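Local structure of esterase (Xanthomonas oryzae pv. oryzae, 3H2G) at residues V110-S115 with S383-V388; I232-Y237 with Q273-M278. The protein hydrolyses esters and acts as a cell-wall-degrading enzyme of the bacterium, contributing to its virulence on rice. All coordinates share one frame; numbering follows the deposited sequence.

Contact 1. Residues V110-S115 with S383-V388; sequences VTRLAS and SCIVVV
I385 is the first residue of 383-388 to meet the other helix, and it does so through one methyl: CG2 lies 3.8 Å from CB of R112 and 3.9 Å from CG of L113, filling the notch between these two consecutive side chains. Its chi1 of -78° puts CG2 anti to the backbone N, and it is this short branch, not the ethyl arm, that meets helix 108-114. The next residue, V386, offers its own CG2 to the arginine. The outer part of the R112 chain passes over this methyl, with CD 3.7 Å from it; CG2 sits 3.6 Å above one face of the guanidinium plane, offset toward its rim. The bend of R112 at chi2 (-67°) lays the chain over V386. Its charged end has partners outside the two segments, in salt bridges from NE to E382, just before S383, and from NH1 to E38; together these probably fix the guanidinium's rotation. No hydrogen bond joins the segments, whose short axes run nearly parallel, 23° apart, with a closest approach of 10.0 Å. Residues 110-114 make a wider pi-type turn, with S115 N bonded to V110 O, while S115 OG reaches T111 O from above the carbonyl plane. Around this pair, L113 packs on L82 and I385 on W84, both of strand 79-85, with I205 of strand 198-205 also against I385; helix 18-26 touches R112 through L25, and the disulfide C384-C331 ties helix 376-396 to strand 328-332.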
loop_
_atom_site.group_PDB
_atom_site.type_symbol
_atom_site.label_atom_id
_atom_site.label_comp_id
_atom_site.label_asym_id
_atom_site.label_seq_id
_atom_site.Cartn_x
_atom_site.Cartn_y
_atom_site.Cartn_z
ATOM N N VAL A 110 6.116 4.130 -13.415
ATOM C CA VAL A 110 6.462 4.909 -14.598
ATOM C C VAL A 110 6.547 4.030 -15.846
ATOM O O VAL A 110 5.893 4.296 -16.852
ATOM C CB VAL A 110 7.830 5.617 -14.430
ATOM C CG1 VAL A 110 8.275 6.222 -15.761
ATOM C CG2 VAL A 110 7.734 6.699 -13.367
ATOM N N THR A 111 7.352 2.978 -15.762
ATOM C CA THR A 111 7.586 2.087 -16.894
ATOM C C THR A 111 6.457 1.179 -17.352
ATOM O O THR A 111 6.379 0.849 -18.534
ATOM C CB THR A 111 8.829 1.200 -16.639
ATOM O OG1 THR A 111 8.559 0.278 -15.573
ATOM C CG2 THR A 111 10.019 2.059 -16.255
ATOM N N ARG A 112 5.578 0.776 -16.440
ATOM C CA ARG A 112 4.496 -0.131 -16.812
ATOM C C ARG A 112 3.108 0.488 -16.909
ATOM O O ARG A 112 2.267 0.003 -17.659
ATOM C CB ARG A 112 4.425 -1.287 -15.814
ATOM C CG ARG A 112 5.720 -2.046 -15.632
ATOM C CD ARG A 112 6.111 -2.797 -16.890
ATOM N NE ARG A 112 7.295 -3.618 -16.654
ATOM C CZ ARG A 112 7.752 -4.536 -17.497
ATOM N NH1 ARG A 112 7.126 -4.757 -18.646
ATOM N NH2 ARG A 112 8.829 -5.243 -17.182
ATOM N N LEU A 113 2.865 1.547 -16.146
ATOM C CA LEU A 113 1.545 2.167 -16.131
ATOM C C LEU A 113 1.451 3.546 -16.784
ATOM O O LEU A 113 0.727 3.720 -17.767
ATOM C CB LEU A 113 1.042 2.226 -14.685
ATOM C CG LEU A 113 0.840 0.844 -14.039
ATOM C CD1 LEU A 113 0.546 1.000 -12.559
ATOM C CD2 LEU A 113 -0.300 0.107 -14.741
ATOM N N ALA A 114 2.171 4.524 -16.245
ATOM C CA ALA A 114 2.129 5.873 -16.806
ATOM C C ALA A 114 2.589 5.881 -18.262
ATOM O O ALA A 114 2.072 6.642 -19.082
ATOM C CB ALA A 114 3.003 6.817 -15.979
ATOM N N SER A 115 3.562 5.031 -18.577
ATOM C CA SER A 115 4.103 4.957 -19.932
ATOM C C SER A 115 3.091 4.384 -20.912
ATOM O O SER A 115 3.295 4.441 -22.127
ATOM C CB SER A 115 5.355 4.087 -19.952
ATOM O OG SER A 115 5.017 2.727 -19.736
ATOM N N SER A 383 5.746 -7.863 -11.184
ATOM C CA SER A 383 5.091 -8.979 -11.865
ATOM C C SER A 383 3.575 -8.814 -11.867
ATOM O O SER A 383 2.917 -8.999 -12.894
ATOM C CB SER A 383 5.455 -10.306 -11.193
ATOM O OG SER A 383 6.824 -10.614 -11.390
ATOM N N CYS A 384 3.024 -8.474 -10.709
ATOM C CA CYS A 384 1.586 -8.281 -10.588
ATOM C C CYS A 384 1.100 -7.015 -11.279
ATOM O O CYS A 384 0.007 -6.995 -11.840
ATOM C CB CYS A 384 1.177 -8.253 -9.119
ATOM S SG CYS A 384 0.869 -9.895 -8.401
ATOM N N ILE A 385 1.896 -5.948 -11.230
ATOM C CA ILE A 385 1.491 -4.717 -11.902
ATOM C C ILE A 385 1.267 -5.053 -13.377
ATOM O O ILE A 385 0.266 -4.652 -13.972
ATOM C CB ILE A 385 2.573 -3.613 -11.782
ATOM C CG1 ILE A 385 2.514 -2.982 -10.387
ATOM C CG2 ILE A 385 2.365 -2.546 -12.853
ATOM C CD1 ILE A 385 3.619 -1.978 -10.115
ATOM N N VAL A 386 2.200 -5.804 -13.955
ATOM C CA VAL A 386 2.094 -6.188 -15.357
ATOM C C VAL A 386 0.871 -7.068 -15.602
ATOM O O VAL A 386 0.096 -6.817 -16.522
ATOM C CB VAL A 386 3.366 -6.931 -15.825
ATOM C CG1 VAL A 386 3.161 -7.512 -17.220
ATOM C CG2 VAL A 386 4.545 -5.970 -15.827
ATOM N N VAL A 387 0.691 -8.086 -14.764
ATOM C CA VAL A 387 -0.438 -9.004 -14.908
ATOM C C VAL A 387 -1.813 -8.358 -14.757
ATOM O O VAL A 387 -2.699 -8.591 -15.582
ATOM C CB VAL A 387 -0.323 -10.178 -13.904
ATOM C CG1 VAL A 387 -1.620 -10.981 -13.871
ATOM C CG2 VAL A 387 0.840 -11.077 -14.305
ATOM N N VAL A 388 -2.003 -7.555 -13.713
ATOM C CA VAL A 388 -3.302 -6.919 -13.507
ATOM C C VAL A 388 -3.605 -5.883 -14.589
ATOM O O VAL A 388 -4.758 -5.708 -14.982
ATOM C CB VAL A 388 -3.401 -6.269 -12.106
ATOM C CG1 VAL A 388 -3.205 -7.338 -11.030
ATOM C CG2 VAL A 388 -2.377 -5.162 -11.957
#

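Contact 2. Residues I232-Y237 with Q273-M278; sequences ILLGSY and QSLTDM
The backbones come closest at L233 and L275, whose CA atoms are 7.4 Å apart, where a turn inside helix 231-246 faces the first turn of helix 275-280. L233 carries most of its own helix's share of the contact, and its two methyls divide the work. CD2 lies against M278, 3.9 Å from CB and 4.0 Å from SD, with the two side chains crossing at a slant; CD1 instead approaches the backbone, 4.0 Å from O of L275. Closer to the main chain, CB of L233 meets CD2 of L275 at 4.2 Å. The other branch of that leucine, CD1, turns to L234, whose CD2 it approaches to 4.3 Å, so L275 is set against two consecutive leucines. With chi1 of L233 at -65°, CG stands beside the backbone N and anti to the carbonyl carbon, which carries both methyls out to the second helix. No hydrogen bond crosses between the segments; the polar groups bond within their own segment or to neighbours outside. S274 is the N-cap of helix 275-280, its OG accepting from D277 N at 3.1 Å with an N-H...O angle of 162°. Q273 NE2 donates to D277 OD2 from above the carboxylate plane, while OD1 of that aspartate takes a bond from N281. On the other helix, I232 O accepts both S236 N and S236 OG, and that hydroxyl also bonds Y293. This is apolar helix-helix packing, built from leucines and a methionine, in the region between strands 198-205 and 328-332, an insertion of the kind that often covers the active site in alpha/beta-hydrolases; the L234 side chain comes close to, but does not contact, what is probably a Ser-His-Asp triad.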
loop_
_atom_site.group_PDB
_atom_site.type_symbol
_atom_site.label_atom_id
_atom_site.label_comp_id
_atom_site.label_asym_id
_atom_site.label_seq_id
_atom_site.Cartn_x
_atom_site.Cartn_y
_atom_site.Cartn_z
ATOM N N ILE A 232 9.527 -9.195 12.744
ATOM C CA ILE A 232 9.815 -8.335 13.885
ATOM C C ILE A 232 9.649 -6.864 13.513
ATOM O O ILE A 232 9.100 -6.080 14.287
ATOM C CB ILE A 232 11.235 -8.591 14.430
ATOM C CG1 ILE A 232 11.287 -9.993 15.045
ATOM C CG2 ILE A 232 11.603 -7.536 15.474
ATOM C CD1 ILE A 232 12.602 -10.335 15.694
ATOM N N LEU A 233 10.103 -6.499 12.319
ATOM C CA LEU A 233 9.991 -5.122 11.847
ATOM C C LEU A 233 8.540 -4.745 11.542
ATOM O O LEU A 233 8.034 -3.738 12.036
ATOM C CB LEU A 233 10.849 -4.929 10.589
ATOM C CG LEU A 233 12.367 -5.069 10.758
ATOM C CD1 LEU A 233 13.040 -5.068 9.387
ATOM C CD2 LEU A 233 12.896 -3.926 11.617
ATOM N N LEU A 234 7.871 -5.556 10.727
ATOM C CA LEU A 234 6.482 -5.288 10.359
ATOM C C LEU A 234 5.539 -5.400 11.557
ATOM O O LEU A 234 4.608 -4.604 11.707
ATOM C CB LEU A 234 6.044 -6.248 9.246
ATOM C CG LEU A 234 6.864 -6.141 7.955
ATOM C CD1 LEU A 234 6.433 -7.214 6.965
ATOM C CD2 LEU A 234 6.688 -4.758 7.356
ATOM N N GLY A 235 5.783 -6.387 12.412
ATOM C CA GLY A 235 4.951 -6.558 13.589
ATOM C C GLY A 235 5.104 -5.377 14.532
ATOM O O GLY A 235 4.124 -4.899 15.105
ATOM N N SER A 236 6.336 -4.905 14.702
ATOM C CA SER A 236 6.592 -3.765 15.578
ATOM C C SER A 236 5.927 -2.503 15.032
ATOM O O SER A 236 5.337 -1.729 15.787
ATOM C CB SER A 236 8.100 -3.548 15.738
ATOM O OG SER A 236 8.688 -4.651 16.416
ATOM N N TYR A 237 6.018 -2.292 13.723
ATOM C CA TYR A 237 5.393 -1.118 13.109
ATOM C C TYR A 237 3.884 -1.164 13.396
ATOM O O TYR A 237 3.279 -0.169 13.795
ATOM C CB TYR A 237 5.646 -1.124 11.595
ATOM C CG TYR A 237 5.557 0.234 10.913
ATOM C CD1 TYR A 237 6.138 0.435 9.661
ATOM C CD2 TYR A 237 4.932 1.322 11.530
ATOM C CE1 TYR A 237 6.110 1.684 9.038
ATOM C CE2 TYR A 237 4.899 2.583 10.916
ATOM C CZ TYR A 237 5.493 2.752 9.670
ATOM O OH TYR A 237 5.490 3.982 9.055
ATOM N N GLN A 273 15.138 5.890 9.874
ATOM C CA GLN A 273 15.646 4.746 9.124
ATOM C C GLN A 273 14.618 4.075 8.222
ATOM O O GLN A 273 13.430 4.039 8.527
ATOM C CB GLN A 273 16.198 3.689 10.083
ATOM C CG GLN A 273 17.512 4.047 10.750
ATOM C CD GLN A 273 17.922 3.013 11.781
ATOM O OE1 GLN A 273 17.455 3.035 12.919
ATOM N NE2 GLN A 273 18.783 2.085 11.379
ATOM N N SER A 274 15.093 3.534 7.106
ATOM C CA SER A 274 14.226 2.812 6.183
ATOM C C SER A 274 14.204 1.374 6.697
ATOM O O SER A 274 15.088 0.978 7.454
ATOM C CB SER A 274 14.814 2.832 4.775
ATOM O OG SER A 274 16.036 2.111 4.738
ATOM N N LEU A 275 13.205 0.596 6.292
ATOM C CA LEU A 275 13.120 -0.797 6.719
ATOM C C LEU A 275 14.322 -1.573 6.193
ATOM O O LEU A 275 14.819 -2.490 6.851
ATOM C CB LEU A 275 11.831 -1.437 6.206
ATOM C CG LEU A 275 10.544 -0.994 6.899
ATOM C CD1 LEU A 275 9.345 -1.602 6.191
ATOM C CD2 LEU A 275 10.582 -1.420 8.362
ATOM N N THR A 276 14.780 -1.199 5.001
ATOM C CA THR A 276 15.933 -1.842 4.379
ATOM C C THR A 276 17.152 -1.685 5.279
ATOM O O THR A 276 17.870 -2.651 5.550
ATOM C CB THR A 276 16.259 -1.206 3.010
ATOM O OG1 THR A 276 15.210 -1.498 2.080
ATOM C CG2 THR A 276 17.571 -1.749 2.474
ATOM N N ASP A 277 17.378 -0.457 5.735
ATOM C CA ASP A 277 18.500 -0.151 6.609
ATOM C C ASP A 277 18.388 -0.931 7.917
ATOM O O ASP A 277 19.359 -1.529 8.379
ATOM C CB ASP A 277 18.545 1.357 6.884
ATOM C CG ASP A 277 19.590 1.737 7.916
ATOM O OD1 ASP A 277 20.578 0.992 8.072
ATOM O OD2 ASP A 277 19.430 2.794 8.565
ATOM N N MET A 278 17.197 -0.932 8.505
ATOM C CA MET A 278 16.986 -1.648 9.754
ATOM C C MET A 278 17.263 -3.139 9.621
ATOM O O MET A 278 17.882 -3.744 10.497
ATOM C CB MET A 278 15.554 -1.448 10.253
ATOM C CG MET A 278 15.275 -0.068 10.808
ATOM S SD MET A 278 13.620 0.007 11.514
ATOM C CE MET A 278 12.860 1.255 10.468
#

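From the N terminus, the chain passes strands 7-16 to 79-85 before 110-115 opens contact 1. It then runs through strands 119-123, 169-175 and 198-205 to helix 231-246, the first half of contact 2. Only 35 residues later it returns in 273-278, closing a short loop that has helix but no strand. Strands 328-332 and 359-363 follow, and helix 376-396 closes the 267-residue loop of contact 1, within which contact 2 is nested. Contact 1 joins two helices packed on the central sheet, one of them near the C terminus; contact 2 joins helices of the inserted region. Their centres are 27 Å apart and they do not touch.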